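Local structure of putative hydrogenase expression/formation protein hupG (Rhodopseudomonas palustris, 2QSI) at residues F47-D52 / V89-A94; L38-D43 / A71-E76; A30-I35 / V96-T101. The protein is of unknown function but probably assists the expression and formation of hydrogenase, as a thioredoxin-like member of the HupG/HyaE family. One frame throughout, in Å; residues are numbered along the deposited sequence.

Contact 1: F47-D52 / V89-A94; sequences FPEAAD and VCPSLA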
loop_
_atom_site.group_PDB
_atom_site.type_symbol
_atom_site.label_atom_id
_atom_site.label_comp_id
_atom_site.label_asym_id
_atom_site.label_seq_id
_atom_site.Cartn_x
_atom_site.Cartn_y
_atom_site.Cartn_z
ATOM N N PHE A 47 -11.215 22.416 -17.063
ATOM C CA PHE A 47 -11.510 20.991 -17.288
ATOM C C PHE A 47 -13.019 20.677 -17.141
ATOM O O PHE A 47 -13.442 19.829 -16.315
ATOM C CB PHE A 47 -10.733 20.147 -16.279
ATOM C CG PHE A 47 -9.259 20.440 -16.251
ATOM C CD1 PHE A 47 -8.420 19.959 -17.244
ATOM C CD2 PHE A 47 -8.702 21.194 -15.239
ATOM C CE1 PHE A 47 -7.055 20.227 -17.214
ATOM C CE2 PHE A 47 -7.336 21.480 -15.228
ATOM C CZ PHE A 47 -6.526 20.981 -16.204
ATOM N N PRO A 48 -13.840 21.325 -17.965
ATOM C CA PRO A 48 -15.288 21.120 -17.809
ATOM C C PRO A 48 -15.700 19.659 -18.072
ATOM O O PRO A 48 -16.637 19.144 -17.446
ATOM C CB PRO A 48 -15.895 22.068 -18.850
ATOM C CG PRO A 48 -14.844 22.283 -19.840
ATOM C CD PRO A 48 -13.531 22.247 -19.085
ATOM N N GLU A 49 -14.948 18.983 -18.928
ATOM C CA GLU A 49 -15.219 17.573 -19.268
ATOM C C GLU A 49 -14.987 16.610 -18.090
ATOM O O GLU A 49 -15.420 15.450 -18.149
ATOM C CB GLU A 49 -14.377 17.149 -20.485
ATOM C CG GLU A 49 -12.889 16.911 -20.195
ATOM C CD GLU A 49 -12.026 18.156 -20.056
ATOM O OE1 GLU A 49 -12.511 19.336 -20.188
ATOM O OE2 GLU A 49 -10.819 17.920 -19.847
ATOM N N ALA A 50 -14.302 17.072 -17.036
ATOM C CA ALA A 50 -14.113 16.280 -15.808
ATOM C C ALA A 50 -15.451 15.899 -15.191
ATOM O O ALA A 50 -15.590 14.840 -14.592
ATOM C CB ALA A 50 -13.243 17.022 -14.792
ATOM N N ALA A 51 -16.446 16.745 -15.352
ATOM C CA ALA A 51 -17.799 16.398 -14.886
ATOM C C ALA A 51 -18.350 15.132 -15.578
ATOM O O ALA A 51 -19.147 14.392 -15.001
ATOM C CB ALA A 51 -18.766 17.589 -15.084
ATOM N N ASP A 52 -17.952 14.903 -16.824
ATOM C CA ASP A 52 -18.380 13.705 -17.534
ATOM C C ASP A 52 -17.813 12.438 -16.903
ATOM O O ASP A 52 -18.514 11.391 -16.817
ATOM C CB ASP A 52 -17.996 13.776 -19.002
ATOM C CG ASP A 52 -18.703 14.912 -19.742
ATOM O OD1 ASP A 52 -19.848 15.265 -19.389
ATOM O OD2 ASP A 52 -18.109 15.433 -20.697
ATOM N N VAL A 89 -1.681 14.602 -15.110
ATOM C CA VAL A 89 -2.638 15.611 -15.574
ATOM C C VAL A 89 -4.048 15.381 -15.008
ATOM O O VAL A 89 -4.341 14.309 -14.471
ATOM C CB VAL A 89 -2.697 15.609 -17.129
ATOM C CG1 VAL A 89 -1.320 15.875 -17.717
ATOM C CG2 VAL A 89 -3.278 14.291 -17.668
ATOM N N CYS A 90 -4.913 16.387 -15.112
ATOM C CA CYS A 90 -6.314 16.246 -14.759
ATOM C C CYS A 90 -7.168 16.436 -15.999
ATOM O O CYS A 90 -6.722 17.026 -16.982
ATOM C CB CYS A 90 -6.755 17.261 -13.697
ATOM S SG CYS A 90 -5.745 17.109 -12.260
ATOM N N PRO A 91 -8.357 15.847 -16.007
ATOM C CA PRO A 91 -8.858 14.872 -15.030
ATOM C C PRO A 91 -8.161 13.518 -15.229
ATOM O O PRO A 91 -7.673 13.221 -16.331
ATOM C CB PRO A 91 -10.354 14.778 -15.344
ATOM C CG PRO A 91 -10.474 15.224 -16.773
ATOM C CD PRO A 91 -9.304 16.094 -17.106
ATOM N N SER A 92 -8.070 12.744 -14.155
ATOM C CA SER A 92 -7.527 11.402 -14.164
ATOM C C SER A 92 -8.240 10.549 -13.102
ATOM O O SER A 92 -8.755 11.076 -12.127
ATOM C CB SER A 92 -6.007 11.406 -13.805
ATOM O OG SER A 92 -5.200 11.858 -14.886
ATOM N N LEU A 93 -8.212 9.236 -13.309
ATOM C CA LEU A 93 -8.408 8.262 -12.235
ATOM C C LEU A 93 -7.062 7.614 -11.840
ATOM O O LEU A 93 -6.347 7.074 -12.705
ATOM C CB LEU A 93 -9.363 7.177 -12.683
ATOM C CG LEU A 93 -10.715 7.642 -13.189
ATOM C CD1 LEU A 93 -11.575 6.439 -13.543
ATOM C CD2 LEU A 93 -11.391 8.452 -12.066
ATOM N N ALA A 94 -6.730 7.622 -10.558
ATOM C CA ALA A 94 -5.587 6.859 -10.056
ATOM C C ALA A 94 -6.139 5.658 -9.302
ATOM O O ALA A 94 -6.909 5.843 -8.361
ATOM C CB ALA A 94 -4.731 7.714 -9.129
#
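Pro91 sets its ring against Phe47, Glu49 and Ala50, and its three side-chain carbons each find a neighbour there. CB, the first of them, touches the methyl carbon of Ala50, with Pro91 CB and Ala50 CB 3.7 Å apart. Next round the ring, CG stays on the same alanine, lying 3.9 Å from both Ala50 CB and Ala50 CA. CD closes the ring and leaves that residue: Glu49 OE2 is 3.6 Å from Pro91 CD, and Phe47 CD1 comes within 4.0 Å of Pro91 CD at an oblique approach. The glutamate crosses the proline at about a right angle, folded back by its bend at chi2 (-78°). The peptide before Pro91 is cis, and this is the cis-proline loop of the thioredoxin fold, set beside the segment leading into helix 50-62. In this model Cys90, just ahead of the proline, is bonded covalently through SG to sulfur S1 of a DTT molecule, probably from the crystallisation liquor, whose pocket Phe47 also lines. The phenyl group reaches over with CG anti to its carbonyl carbon (chi1 -53°). Phe47 CE1 comes to 3.2 Å from Cys90 O, while Cys90 CB sits over one ring face, 4.5 Å from Phe47 CZ. Were an alanine to stand in for Phe47, Cys90 CB would probably lose the ring against it and the DTT pocket one of its walls. Cys90 O is also hydrogen-bonded by Lys107 of the second subunit, which packs on Phe47 as well.

Contact 2: L38-D43 / A71-E76; sequences LFFRGD and AEVAAE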
loop_
_atom_site.group_PDB
_atom_site.type_symbol
_atom_site.label_atom_id
_atom_site.label_comp_id
_atom_site.label_asym_id
_atom_site.label_seq_id
_atom_site.Cartn_x
_atom_site.Cartn_y
_atom_site.Cartn_z
ATOM N N LEU A 38 -9.140 6.939 -7.082
ATOM C CA LEU A 38 -9.093 8.345 -6.734
ATOM C C LEU A 38 -9.327 9.137 -7.987
ATOM O O LEU A 38 -8.628 8.934 -8.985
ATOM C CB LEU A 38 -7.738 8.756 -6.168
ATOM C CG LEU A 38 -7.299 8.129 -4.854
ATOM C CD1 LEU A 38 -5.871 8.630 -4.518
ATOM C CD2 LEU A 38 -8.336 8.361 -3.777
ATOM N N PHE A 39 -10.316 10.023 -7.902
ATOM C CA PHE A 39 -10.755 10.902 -8.979
ATOM C C PHE A 39 -10.165 12.288 -8.792
ATOM O O PHE A 39 -10.509 12.998 -7.842
ATOM C CB PHE A 39 -12.291 10.966 -8.988
ATOM C CG PHE A 39 -12.864 11.968 -9.934
ATOM C CD1 PHE A 39 -12.328 12.176 -11.182
ATOM C CD2 PHE A 39 -14.031 12.653 -9.580
ATOM C CE1 PHE A 39 -12.933 13.116 -12.063
ATOM C CE2 PHE A 39 -14.601 13.545 -10.414
ATOM C CZ PHE A 39 -14.046 13.783 -11.665
ATOM N N PHE A 40 -9.281 12.646 -9.733
ATOM C CA PHE A 40 -8.750 14.017 -9.877
ATOM C C PHE A 40 -9.546 14.744 -10.948
ATOM O O PHE A 40 -9.515 14.388 -12.152
ATOM C CB PHE A 40 -7.278 13.963 -10.254
ATOM C CG PHE A 40 -6.401 13.363 -9.175
ATOM C CD1 PHE A 40 -5.717 14.190 -8.272
ATOM C CD2 PHE A 40 -6.277 11.975 -9.022
ATOM C CE1 PHE A 40 -4.879 13.643 -7.293
ATOM C CE2 PHE A 40 -5.505 11.431 -8.000
ATOM C CZ PHE A 40 -4.821 12.267 -7.125
ATOM N N ARG A 41 -10.308 15.724 -10.480
ATOM C CA ARG A 41 -11.285 16.421 -11.296
ATOM C C ARG A 41 -10.667 17.621 -11.986
ATOM O O ARG A 41 -10.413 17.586 -13.184
ATOM C CB ARG A 41 -12.504 16.844 -10.428
ATOM C CG ARG A 41 -13.572 17.579 -11.236
ATOM C CD ARG A 41 -14.606 18.260 -10.355
ATOM N NE ARG A 41 -15.509 17.336 -9.656
ATOM C CZ ARG A 41 -16.667 16.858 -10.125
ATOM N NH1 ARG A 41 -17.134 17.213 -11.317
ATOM N NH2 ARG A 41 -17.372 16.056 -9.343
ATOM N N GLY A 42 -10.390 18.669 -11.212
ATOM C CA GLY A 42 -9.925 19.921 -11.759
ATOM C C GLY A 42 -10.969 21.018 -11.862
ATOM O O GLY A 42 -12.182 20.786 -11.808
ATOM N N ASP A 43 -10.479 22.229 -12.053
ATOM C CA ASP A 43 -11.343 23.403 -12.223
ATOM C C ASP A 43 -12.313 23.235 -13.389
ATOM O O ASP A 43 -11.942 22.692 -14.429
ATOM C CB ASP A 43 -10.456 24.635 -12.463
ATOM C CG ASP A 43 -11.253 25.854 -12.787
ATOM O OD1 ASP A 43 -11.902 26.384 -11.859
ATOM O OD2 ASP A 43 -11.231 26.269 -13.963
ATOM N N ALA A 71 -13.220 7.804 -4.361
ATOM C CA ALA A 71 -13.175 9.080 -3.671
ATOM C C ALA A 71 -12.657 10.148 -4.632
ATOM O O ALA A 71 -11.742 9.911 -5.420
ATOM C CB ALA A 71 -12.268 9.037 -2.452
ATOM N N GLU A 72 -13.232 11.339 -4.509
ATOM C CA GLU A 72 -12.793 12.520 -5.253
ATOM C C GLU A 72 -11.768 13.248 -4.401
ATOM O O GLU A 72 -11.926 13.345 -3.185
ATOM C CB GLU A 72 -13.967 13.446 -5.561
ATOM C CG GLU A 72 -13.548 14.689 -6.334
ATOM C CD GLU A 72 -14.687 15.506 -6.868
ATOM O OE1 GLU A 72 -15.788 14.944 -7.131
ATOM O OE2 GLU A 72 -14.467 16.723 -7.075
ATOM N N VAL A 73 -10.716 13.723 -5.046
ATOM C CA VAL A 73 -9.661 14.480 -4.404
ATOM C C VAL A 73 -10.071 15.950 -4.272
ATOM O O VAL A 73 -10.436 16.604 -5.260
ATOM C CB VAL A 73 -8.325 14.317 -5.183
ATOM C CG1 VAL A 73 -7.204 15.114 -4.556
ATOM C CG2 VAL A 73 -7.923 12.811 -5.220
ATOM N N ALA A 74 -10.028 16.451 -3.043
ATOM C CA ALA A 74 -10.265 17.891 -2.758
ATOM C C ALA A 74 -9.296 18.784 -3.585
ATOM O O ALA A 74 -8.138 18.421 -3.862
ATOM C CB ALA A 74 -10.155 18.164 -1.220
ATOM N N ALA A 75 -9.783 19.937 -4.020
ATOM C CA ALA A 75 -9.010 20.783 -4.946
ATOM C C ALA A 75 -7.626 21.163 -4.381
ATOM O O ALA A 75 -6.612 21.117 -5.073
ATOM C CB ALA A 75 -9.802 22.046 -5.271
ATOM N N GLU A 76 -7.586 21.514 -3.110
ATOM C CA GLU A 76 -6.323 21.935 -2.475
ATOM C C GLU A 76 -5.342 20.766 -2.310
ATOM O O GLU A 76 -4.123 20.988 -2.202
ATOM C CB GLU A 76 -6.551 22.659 -1.133
ATOM C CG GLU A 76 -7.751 22.221 -0.322
ATOM C CD GLU A 76 -9.072 22.737 -0.926
ATOM O OE1 GLU A 76 -9.799 21.910 -1.498
ATOM O OE2 GLU A 76 -9.360 23.966 -0.874
HETATM O O HOH W 1 -9.737 16.688 -7.907
#
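Phe40 and Val73 form the tight heart of this contact: the methyl carbon CG2 of Val73 stands over the centre of the Phe40 ring, 3.7 Å from the centroid and 13° off the ring normal, a clear CH-pi contact. Val73 has CG2 beside its own backbone N (CG1 anti to it, chi1 179°), and that methyl also touches Leu38 CB. The strands carrying these side chains are parallel neighbours in the sheet. Phe39 N gives a nearly straight bond of 2.9 Å to Ala71 O, in the carbonyl plane, and Val73 N answers with an equally short one to Phe39 O. Phe39 and Glu72 share the other sheet face, lying side by side and pointing the same way. Past Phe40 direct pairing gives way to water: one molecule accepts from Arg41 N at 2.8 Å and donates to Val73 O at 2.7 Å. The partly exposed side belongs to a salt bridge. Arg41 grips Glu72 side-on, NE to OE2 at 2.9 Å and NH2 to OE1 at 2.9 Å; the bond from NE lies in the guanidinium plane but meets OE2 from above the carboxylate, the two planes being 47° apart. Phe39 CE2 lies over one guanidinium face, toward its rim, and probably limits how the group can turn. The contact joins the two strands of a beta-alpha-beta crossover whose helix 50-62 covers Phe39 and touches Arg41, while helix 78-85 packs on Leu38, Phe40 and Val73, strand 18-20 flanks Glu72, and strand 92-106 pairs with Leu38 and Phe40.

Contact 3: A30-I35 / V96-T101; sequences AHSGKI and VQPERT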
loop_
_atom_site.group_PDB
_atom_site.type_symbol
_atom_site.label_atom_id
_atom_site.label_comp_id
_atom_site.label_asym_id
_atom_site.label_seq_id
_atom_site.Cartn_x
_atom_site.Cartn_y
_atom_site.Cartn_z
ATOM N N ALA A 30 -6.272 3.076 3.436
ATOM C CA ALA A 30 -5.657 1.970 4.162
ATOM C C ALA A 30 -6.732 1.004 4.690
ATOM O O ALA A 30 -6.536 -0.227 4.653
ATOM C CB ALA A 30 -4.761 2.506 5.268
ATOM N N HIS A 31 -7.889 1.540 5.100
ATOM C CA HIS A 31 -8.985 0.706 5.661
ATOM C C HIS A 31 -10.256 0.492 4.782
ATOM O O HIS A 31 -11.328 0.098 5.285
ATOM C CB HIS A 31 -9.351 1.262 7.018
ATOM C CG HIS A 31 -8.168 1.435 7.920
ATOM N ND1 HIS A 31 -7.474 0.371 8.450
ATOM C CD2 HIS A 31 -7.550 2.550 8.373
ATOM C CE1 HIS A 31 -6.484 0.823 9.201
ATOM N NE2 HIS A 31 -6.521 2.145 9.185
ATOM N N SER A 32 -10.119 0.695 3.473
ATOM C CA SER A 32 -11.198 0.422 2.514
ATOM C C SER A 32 -11.492 -1.070 2.316
ATOM O O SER A 32 -12.640 -1.454 2.034
ATOM C CB SER A 32 -10.824 1.010 1.146
ATOM O OG SER A 32 -9.579 0.478 0.713
ATOM N N GLY A 33 -10.448 -1.897 2.409
ATOM C CA GLY A 33 -10.546 -3.309 2.071
ATOM C C GLY A 33 -10.856 -3.571 0.602
ATOM O O GLY A 33 -11.277 -4.673 0.223
ATOM N N LYS A 34 -10.632 -2.560 -0.226
ATOM C CA LYS A 34 -10.959 -2.619 -1.630
ATOM C C LYS A 34 -9.882 -1.850 -2.333
ATOM O O LYS A 34 -9.159 -1.092 -1.693
ATOM C CB LYS A 34 -12.303 -1.976 -1.884
ATOM C CG LYS A 34 -13.514 -2.788 -1.311
ATOM C CD LYS A 34 -14.830 -2.374 -1.909
ATOM C CE LYS A 34 -16.024 -3.091 -1.236
ATOM N NZ LYS A 34 -17.292 -2.458 -1.704
ATOM N N ILE A 35 -9.803 -2.012 -3.637
ATOM C CA ILE A 35 -8.936 -1.162 -4.471
ATOM C C ILE A 35 -9.649 0.190 -4.572
ATOM O O ILE A 35 -10.872 0.253 -4.779
ATOM C CB ILE A 35 -8.720 -1.788 -5.877
ATOM C CG1 ILE A 35 -7.880 -3.100 -5.832
ATOM C CG2 ILE A 35 -8.091 -0.810 -6.852
ATOM C CD1 ILE A 35 -6.718 -3.022 -4.959
ATOM N N VAL A 96 -5.470 2.626 -6.896
ATOM C CA VAL A 96 -4.482 2.454 -5.823
ATOM C C VAL A 96 -4.810 1.222 -4.973
ATOM O O VAL A 96 -5.921 1.113 -4.461
ATOM C CB VAL A 96 -4.470 3.663 -4.885
ATOM C CG1 VAL A 96 -3.483 3.429 -3.752
ATOM C CG2 VAL A 96 -4.118 4.976 -5.625
ATOM N N GLN A 97 -3.835 0.348 -4.770
ATOM C CA GLN A 97 -4.012 -0.790 -3.910
ATOM C C GLN A 97 -3.519 -0.423 -2.505
ATOM O O GLN A 97 -2.367 -0.019 -2.340
ATOM C CB GLN A 97 -3.204 -1.951 -4.464
ATOM C CG GLN A 97 -3.411 -3.213 -3.767
ATOM C CD GLN A 97 -2.671 -4.320 -4.433
ATOM O OE1 GLN A 97 -1.457 -4.382 -4.369
ATOM N NE2 GLN A 97 -3.399 -5.220 -5.055
ATOM N N PRO A 98 -4.410 -0.543 -1.496
ATOM C CA PRO A 98 -4.003 -0.269 -0.133
ATOM C C PRO A 98 -2.897 -1.190 0.345
ATOM O O PRO A 98 -2.800 -2.363 -0.100
ATOM C CB PRO A 98 -5.257 -0.515 0.675
ATOM C CG PRO A 98 -6.381 -0.474 -0.245
ATOM C CD PRO A 98 -5.841 -0.889 -1.584
ATOM N N GLU A 99 -2.185 -0.735 1.359
ATOM C CA GLU A 99 -1.184 -1.603 1.989
ATOM C C GLU A 99 -1.901 -2.785 2.648
ATOM O O GLU A 99 -3.069 -2.664 3.052
ATOM C CB GLU A 99 -0.330 -0.837 2.973
ATOM C CG GLU A 99 -1.039 -0.354 4.210
ATOM C CD GLU A 99 -0.150 0.517 5.083
ATOM O OE1 GLU A 99 1.002 0.871 4.648
ATOM O OE2 GLU A 99 -0.594 0.814 6.214
ATOM N N ARG A 100 -1.194 -3.917 2.772
ATOM C CA ARG A 100 -1.783 -5.108 3.393
ATOM C C ARG A 100 -0.698 -5.837 4.138
ATOM O O ARG A 100 0.391 -6.058 3.610
ATOM C CB ARG A 100 -2.438 -6.021 2.342
ATOM C CG ARG A 100 -3.237 -7.191 2.881
ATOM C CD ARG A 100 -3.559 -8.178 1.744
ATOM N NE ARG A 100 -3.294 -9.556 2.178
ATOM C CZ ARG A 100 -2.840 -10.532 1.387
ATOM N NH1 ARG A 100 -2.576 -10.311 0.097
ATOM N NH2 ARG A 100 -2.637 -11.738 1.889
ATOM N N THR A 101 -0.994 -6.198 5.379
ATOM C CA THR A 101 -0.067 -7.024 6.163
ATOM C C THR A 101 -0.291 -8.469 5.700
ATOM O O THR A 101 -1.386 -9.031 5.889
ATOM C CB THR A 101 -0.305 -6.824 7.694
ATOM O OG1 THR A 101 -0.040 -5.446 8.024
ATOM C CG2 THR A 101 0.620 -7.720 8.464
HETATM O O HOH W 2 -4.434 -1.243 5.301
#
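The flat amide of Gln97 meets Ile35 through its nitrogen, Gln97 NE2 lying 4.0 Å from Ile35 CD1. Within segment 30-35, Ala30 CB lies over one face of the His31 ring, offset toward the rim, but that imidazole takes no part in the contact with 96-101. The puckered ring of Pro98 is met by two oxygens: Lys34 O lies along CG and CD, 3.2 Å from Pro98 CG, and Ser32 OG is 3.5 Å from Pro98 CG. Ile35 carries the apolar side of the contact together with Pro98. Its CG1 stands beside the backbone N, and a further turn at chi2 (-44°) swings Ile35 CD1 across the Gln97 chain, to 3.5 Å from Gln97 CG, and on to within 4.1 Å of Pro98 CD. The other branch, Ile35 CG2, points back to Val96 O at 3.8 Å. Ser32 OG has Ile29 O of helix 25-30 and Lys34 O both within bonding distance, and its one proton can serve only one at a time. Segment 30-35 leads from that helix into strand 35-40, and it rests where strand 92-106 breaks at Pro98 and Glu99. On either side of the break, Val96, Gln97, Arg100 and Thr101 pair antiparallel with a strand of the second subunit, and Glu99 OE1 makes a salt bridge to Arg84 of that subunit. Within the chain, then, two oxygens, a methyl and a ring without an N-H are pressed together, a fit that depends on shape more than on direct hydrogen bonds, while the charged end of Glu99 is spent on the dimer.

Contacts 1 and 2 are both largely buried, their centres 8 Å apart, and they meet where strand 35-40 pairs with strand 92-106 through Phe40 with Ser92 and Leu38 with Ala94. Contact 2 carries the parallel ladder inside the sheet, with a salt bridge on its partly exposed side; contact 1, at the same end of the sheet, has carbon and carboxylate contacts around a cis proline and a DTT-bound cysteine. Contact 3 lies about 24 Å from contact 1, centre to centre, only partly buried, and rests on a second proline farther along the same strand. Contacts 1 and 3 touch the second subunit; contact 2 stays within its own chain.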